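PDB 6D1P: glycosyl hydrolases family 2, sugar binding domain protein from Bacteroides uniformis str. 3978 T3 ii, which probably hydrolyses O-glycosidic bonds as a beta-glucuronidase of glycoside hydrolase family 2 in a human gut bacterium. Local coordinates for residues A358-L363 and S419-G424; I371-C376 and V383-P388. All blocks are in the same frame, centred on the assembly; numbering follows the deposited sequence.

Contact 1. Residues A358-L363 and S419-G424; sequences ANFIRL and SVILWG
The ring of Phe-360 meets the ends of two aliphatic side chains, Ile-421 and Leu-422. Atom CE1 of Phe-360 lies 4.2 Å from CD1 of Ile-421. Atom CZ of the same ring lies 4.3 Å from CD1 of Leu-422. The two methyls come from different directions. The Leu-422 methyl sits at the ring edge, near the plane, while the Ile-421 methyl approaches obliquely. No hydrogen bond crosses between the segments, and they bury only 86 Å² together.

The ring gets there through its first torsion. CG of Phe-360 is anti to the backbone N (chi1 -172°), which sends the ring out from strand 360-362 toward residues 421 and 422. Ile-421 reaches back with a long arm, its CD1 extended beyond CG1 (chi2 170°). Ile-421 and Leu-422 are consecutive, yet both direct CB toward Phe-360. The psi of -16° at Ile-421 is unlike an extended strand, and this probably lets both CB atoms turn the same way. Val-420 and Trp-423 face the helix layer instead.

The two strands are not paired with each other. Strand 382-386 runs between them, and its Leu-382 touches both Phe-360 and Ile-421. Arg-362, two residues after Phe-360, shares the inner face of the strand and forms salt bridges with Glu-386 and Glu-512. The apolar cluster thus lies below a charged layer of the barrel.

All three touching residues are buried. The contact is purely apolar and rests on van der Waals packing and exclusion of water. It implies an apolar layer in the barrel interior, near the N-terminal ends of the strands, where side chains from strands 360-362 and 420-432 meet across strand 382-386.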
loop_
_atom_site.group_PDB
_atom_site.type_symbol
_atom_site.label_atom_id
_atom_site.label_comp_id
_atom_site.label_asym_id
_atom_site.label_seq_id
_atom_site.Cartn_x
_atom_site.Cartn_y
_atom_site.Cartn_z
ATOM N N ALA A 358 -8.013 28.682 -27.247
ATOM C CA ALA A 358 -7.600 29.382 -26.043
ATOM C C ALA A 358 -6.376 30.229 -26.324
ATOM O O ALA A 358 -5.570 29.921 -27.198
ATOM C CB ALA A 358 -7.274 28.389 -24.915
ATOM N N ASN A 359 -6.231 31.307 -25.559
ATOM C CA ASN A 359 -5.014 32.103 -25.613
ATOM C C ASN A 359 -4.410 32.303 -24.231
ATOM O O ASN A 359 -3.440 33.052 -24.096
ATOM C CB ASN A 359 -5.264 33.464 -26.301
ATOM C CG ASN A 359 -6.323 34.329 -25.591
ATOM O OD1 ASN A 359 -6.703 34.087 -24.442
ATOM N ND2 ASN A 359 -6.786 35.365 -26.288
ATOM N N PHE A 360 -4.922 31.606 -23.219
ATOM C CA PHE A 360 -4.624 31.922 -21.836
ATOM C C PHE A 360 -4.791 30.655 -21.009
ATOM O O PHE A 360 -5.716 29.875 -21.243
ATOM C CB PHE A 360 -5.569 33.037 -21.356
ATOM C CG PHE A 360 -5.244 33.586 -19.992
ATOM C CD1 PHE A 360 -3.931 33.764 -19.590
ATOM C CD2 PHE A 360 -6.260 33.962 -19.128
ATOM C CE1 PHE A 360 -3.632 34.292 -18.336
ATOM C CE2 PHE A 360 -5.971 34.490 -17.878
ATOM C CZ PHE A 360 -4.655 34.649 -17.477
ATOM N N ILE A 361 -3.902 30.445 -20.045
ATOM C CA ILE A 361 -4.019 29.263 -19.207
ATOM C C ILE A 361 -3.479 29.573 -17.816
ATOM O O ILE A 361 -2.450 30.243 -17.660
ATOM C CB ILE A 361 -3.301 28.059 -19.853
ATOM C CG1 ILE A 361 -3.544 26.781 -19.033
ATOM C CG2 ILE A 361 -1.808 28.358 -20.057
ATOM C CD1 ILE A 361 -3.094 25.508 -19.760
ATOM N N ARG A 362 -4.204 29.096 -16.806
ATOM C CA ARG A 362 -3.733 29.045 -15.430
ATOM C C ARG A 362 -3.283 27.618 -15.131
ATOM O O ARG A 362 -4.052 26.673 -15.314
ATOM C CB ARG A 362 -4.836 29.491 -14.464
ATOM C CG ARG A 362 -4.494 29.412 -12.971
ATOM C CD ARG A 362 -5.586 30.126 -12.168
ATOM N NE ARG A 362 -5.568 29.871 -10.721
ATOM C CZ ARG A 362 -6.570 29.309 -10.048
ATOM N NH1 ARG A 362 -7.670 28.893 -10.681
ATOM N NH2 ARG A 362 -6.472 29.160 -8.738
ATOM N N LEU A 363 -2.043 27.472 -14.670
ATOM C CA LEU A 363 -1.370 26.171 -14.606
ATOM C C LEU A 363 -1.661 25.448 -13.285
ATOM O O LEU A 363 -0.761 25.122 -12.510
ATOM C CB LEU A 363 0.131 26.359 -14.806
ATOM C CG LEU A 363 0.550 26.995 -16.141
ATOM C CD1 LEU A 363 2.061 27.154 -16.212
ATOM C CD2 LEU A 363 0.041 26.168 -17.320
ATOM N N SER A 419 5.324 34.387 -21.907
ATOM C CA SER A 419 3.936 33.963 -21.755
ATOM C C SER A 419 3.360 34.331 -20.392
ATOM O O SER A 419 2.136 34.445 -20.260
ATOM C CB SER A 419 3.803 32.452 -21.992
ATOM O OG SER A 419 4.513 31.709 -21.015
ATOM N N VAL A 420 4.204 34.540 -19.388
ATOM C CA VAL A 420 3.744 34.698 -18.012
ATOM C C VAL A 420 3.437 36.162 -17.733
ATOM O O VAL A 420 4.320 37.022 -17.821
ATOM C CB VAL A 420 4.783 34.172 -17.012
ATOM C CG1 VAL A 420 4.370 34.554 -15.607
ATOM C CG2 VAL A 420 4.933 32.643 -17.151
ATOM N N ILE A 421 2.197 36.437 -17.350
ATOM C CA ILE A 421 1.812 37.778 -16.941
ATOM C C ILE A 421 1.320 37.845 -15.500
ATOM O O ILE A 421 1.268 38.947 -14.933
ATOM C CB ILE A 421 0.750 38.356 -17.895
ATOM C CG1 ILE A 421 -0.442 37.421 -17.973
ATOM C CG2 ILE A 421 1.322 38.523 -19.270
ATOM C CD1 ILE A 421 -1.601 38.002 -18.669
ATOM N N LEU A 422 0.969 36.726 -14.866
ATOM C CA LEU A 422 0.420 36.765 -13.522
ATOM C C LEU A 422 1.117 35.746 -12.642
ATOM O O LEU A 422 1.179 34.565 -12.990
ATOM C CB LEU A 422 -1.089 36.510 -13.525
ATOM C CG LEU A 422 -1.942 37.653 -14.077
ATOM C CD1 LEU A 422 -3.367 37.199 -14.307
ATOM C CD2 LEU A 422 -1.901 38.885 -13.171
ATOM N N TRP A 423 1.662 36.220 -11.519
ATOM C CA TRP A 423 2.083 35.363 -10.420
ATOM C C TRP A 423 0.941 35.272 -9.418
ATOM O O TRP A 423 0.540 36.291 -8.841
ATOM C CB TRP A 423 3.325 35.910 -9.725
ATOM C CG TRP A 423 4.541 36.122 -10.576
ATOM C CD1 TRP A 423 5.276 37.267 -10.672
ATOM C CD2 TRP A 423 5.188 35.160 -11.423
ATOM N NE1 TRP A 423 6.334 37.081 -11.530
ATOM C CE2 TRP A 423 6.304 35.796 -12.001
ATOM C CE3 TRP A 423 4.935 33.822 -11.744
ATOM C CZ2 TRP A 423 7.155 35.146 -12.896
ATOM C CZ3 TRP A 423 5.784 33.174 -12.618
ATOM C CH2 TRP A 423 6.883 33.831 -13.182
ATOM N N GLY A 424 0.414 34.069 -9.208
ATOM C CA GLY A 424 -0.612 33.856 -8.192
ATOM C C GLY A 424 -0.004 33.532 -6.833
ATOM O O GLY A 424 0.984 32.814 -6.737
#

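Contact 2. Residues I371-C376 and V383-P388; sequences IILRLC and VWEEIP
Leu-373 and Cys-376, one helical turn apart, face Val-383 and Glu-385 of the strand that follows. The side chain of Leu-373 can be followed outward. Its CB does not point straight at the strand. CG lies beside the backbone N and anti to the carbonyl carbon (chi1 -79°), and the branch then splits over two partners. CD1 makes a loose apolar contact, 4.5 Å from CG1 of Val-383. CD2 lies 3.7 Å from OE1 of Glu-385, so a methyl group rests against a carboxylate oxygen. The Leu-373 and Glu-385 side chains cross at a slant.

That carboxylate is held by other groups. Glu-385 is extended beyond CG and carries its acid group well away from the strand. OE1 takes a hydrogen bond from the backbone N of Gln-368, and OE2 is hydrogen-bonded to ND1 of His-414. These two bonds fix the buried acid next to Leu-373, which itself packs on His-414.

Cys-376 makes the closer apolar contact. Its CB is 3.6 Å from CG2 of Val-383, and its SG is 3.7 Å from the same methyl. Val-383 thus divides its two methyls, with CG2 against the cysteine and CG1 near the leucine. Trp-384 and Glu-386 project from the other face of the strand. There Glu-386 binds His-365 and Arg-362, and takes a weak hydrogen bond from NE1 of Trp-384.

The helix and strand axes approach to 10.8 Å, with their directions 160° apart, so they run nearly antiparallel. Here the helix of a beta-alpha-beta unit (strand 360-362, helix 370-379, strand 382-386) packs on the unit's second strand. Such right-handed crossovers are the repeating connection of a TIM barrel, with the helix laid on the outside of the sheet.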
loop_
_atom_site.group_PDB
_atom_site.type_symbol
_atom_site.label_atom_id
_atom_site.label_comp_id
_atom_site.label_asym_id
_atom_site.label_seq_id
_atom_site.Cartn_x
_atom_site.Cartn_y
_atom_site.Cartn_z
ATOM N N ILE A 371 8.694 22.540 -19.461
ATOM C CA ILE A 371 8.252 22.162 -20.799
ATOM C C ILE A 371 6.933 22.835 -21.130
ATOM O O ILE A 371 6.693 23.231 -22.278
ATOM C CB ILE A 371 8.145 20.629 -20.914
ATOM C CG1 ILE A 371 9.488 19.998 -20.561
ATOM C CG2 ILE A 371 7.738 20.226 -22.310
ATOM C CD1 ILE A 371 9.430 18.515 -20.338
ATOM N N ILE A 372 6.057 22.979 -20.135
ATOM C CA ILE A 372 4.774 23.633 -20.376
ATOM C C ILE A 372 4.977 25.117 -20.653
ATOM O O ILE A 372 4.326 25.696 -21.531
ATOM C CB ILE A 372 3.837 23.407 -19.181
ATOM C CG1 ILE A 372 3.639 21.897 -18.928
ATOM C CG2 ILE A 372 2.532 24.159 -19.390
ATOM C CD1 ILE A 372 2.794 21.221 -19.947
ATOM N N LEU A 373 5.884 25.750 -19.908
ATOM C CA LEU A 373 6.165 27.168 -20.105
ATOM C C LEU A 373 6.725 27.419 -21.499
ATOM O O LEU A 373 6.266 28.320 -22.214
ATOM C CB LEU A 373 7.136 27.653 -19.025
ATOM C CG LEU A 373 6.573 27.951 -17.630
ATOM C CD1 LEU A 373 5.781 29.235 -17.709
ATOM C CD2 LEU A 373 5.699 26.814 -17.024
ATOM N N ARG A 374 7.717 26.617 -21.907
ATOM C CA ARG A 374 8.238 26.734 -23.264
ATOM C C ARG A 374 7.133 26.553 -24.294
ATOM O O ARG A 374 7.051 27.312 -25.264
ATOM C CB ARG A 374 9.357 25.722 -23.490
ATOM C CG ARG A 374 10.638 26.073 -22.782
ATOM C CD ARG A 374 11.549 24.863 -22.670
ATOM N NE ARG A 374 11.992 24.708 -21.292
ATOM C CZ ARG A 374 12.367 23.561 -20.737
ATOM N NH1 ARG A 374 12.361 22.431 -21.449
ATOM N NH2 ARG A 374 12.733 23.555 -19.460
ATOM N N LEU A 375 6.246 25.576 -24.086
ATOM C CA LEU A 375 5.138 25.397 -25.024
ATOM C C LEU A 375 4.208 26.611 -25.056
ATOM O O LEU A 375 3.681 26.966 -26.117
ATOM C CB LEU A 375 4.367 24.123 -24.678
ATOM C CG LEU A 375 5.080 22.827 -25.100
ATOM C CD1 LEU A 375 4.593 21.614 -24.270
ATOM C CD2 LEU A 375 4.919 22.575 -26.605
ATOM N N CYS A 376 4.000 27.263 -23.918
ATOM C CA CYS A 376 3.167 28.460 -23.907
ATOM C C CYS A 376 3.862 29.605 -24.639
ATOM O O CYS A 376 3.252 30.291 -25.467
ATOM C CB CYS A 376 2.829 28.838 -22.459
ATOM S SG CYS A 376 1.682 27.661 -21.669
ATOM N N VAL A 383 -0.023 33.139 -19.530
ATOM C CA VAL A 383 0.111 32.249 -18.378
ATOM C C VAL A 383 -0.135 32.986 -17.065
ATOM O O VAL A 383 0.399 34.084 -16.845
ATOM C CB VAL A 383 1.496 31.583 -18.334
ATOM C CG1 VAL A 383 1.641 30.785 -17.048
ATOM C CG2 VAL A 383 1.703 30.703 -19.569
ATOM N N TRP A 384 -0.944 32.357 -16.198
ATOM C CA TRP A 384 -1.067 32.642 -14.772
ATOM C C TRP A 384 -0.500 31.422 -14.054
ATOM O O TRP A 384 -1.011 30.311 -14.215
ATOM C CB TRP A 384 -2.542 32.901 -14.410
ATOM C CG TRP A 384 -3.007 32.870 -12.919
ATOM C CD1 TRP A 384 -2.385 32.257 -11.864
ATOM C CD2 TRP A 384 -4.217 33.452 -12.374
ATOM N NE1 TRP A 384 -3.114 32.431 -10.708
ATOM C CE2 TRP A 384 -4.241 33.154 -10.990
ATOM C CE3 TRP A 384 -5.271 34.194 -12.919
ATOM C CZ2 TRP A 384 -5.282 33.577 -10.144
ATOM C CZ3 TRP A 384 -6.304 34.592 -12.094
ATOM C CH2 TRP A 384 -6.302 34.294 -10.714
ATOM N N GLU A 385 0.565 31.614 -13.288
ATOM C CA GLU A 385 1.159 30.529 -12.518
ATOM C C GLU A 385 1.231 30.967 -11.060
ATOM O O GLU A 385 1.640 32.099 -10.776
ATOM C CB GLU A 385 2.554 30.177 -13.060
ATOM C CG GLU A 385 2.991 28.741 -12.809
ATOM C CD GLU A 385 4.418 28.462 -13.276
ATOM O OE1 GLU A 385 4.754 27.274 -13.504
ATOM O OE2 GLU A 385 5.215 29.429 -13.408
ATOM N N GLU A 386 0.818 30.087 -10.146
ATOM C CA GLU A 386 0.705 30.408 -8.722
ATOM C C GLU A 386 1.456 29.389 -7.876
ATOM O O GLU A 386 1.745 28.271 -8.325
ATOM C CB GLU A 386 -0.759 30.440 -8.249
ATOM C CG GLU A 386 -1.465 29.084 -8.233
ATOM C CD GLU A 386 -2.980 29.217 -8.189
ATOM O OE1 GLU A 386 -3.525 30.170 -8.824
ATOM O OE2 GLU A 386 -3.632 28.360 -7.548
ATOM N N ILE A 387 1.736 29.776 -6.630
ATOM C CA ILE A 387 2.302 28.859 -5.635
ATOM C C ILE A 387 1.206 28.023 -4.987
ATOM O O ILE A 387 0.041 28.447 -4.939
ATOM C CB ILE A 387 3.090 29.603 -4.548
ATOM C CG1 ILE A 387 2.249 30.723 -3.916
ATOM C CG2 ILE A 387 4.420 30.075 -5.091
ATOM C CD1 ILE A 387 2.755 31.120 -2.521
ATOM N N PRO A 388 1.538 26.836 -4.448
ATOM C CA PRO A 388 0.484 25.950 -3.941
ATOM C C PRO A 388 0.038 26.271 -2.518
ATOM O O PRO A 388 -0.223 25.352 -1.728
ATOM C CB PRO A 388 1.121 24.550 -4.052
ATOM C CG PRO A 388 2.576 24.768 -4.091
ATOM C CD PRO A 388 2.864 26.184 -4.456
#

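In the fold
The centres of contacts 1 and 2 are about 7 Å apart, both within the TIM barrel domain. Along the chain, contact 2 is nested inside the loop closed by contact 1. The order is strand 360-362, helix 370-379, strand 382-386, then strand 420-432. Strand 382-386 pairs in parallel with both strands of contact 1 and supplies one side of contact 2. It is joined to contact 1 by a probable hydrogen bond, Gly-424 N to Glu-385 O at 2.8 Å. Contact 1 lies on the inner side of the barrel wall and contact 2 on its outer, helix-covered side, so strand 382-386 is packed on both faces.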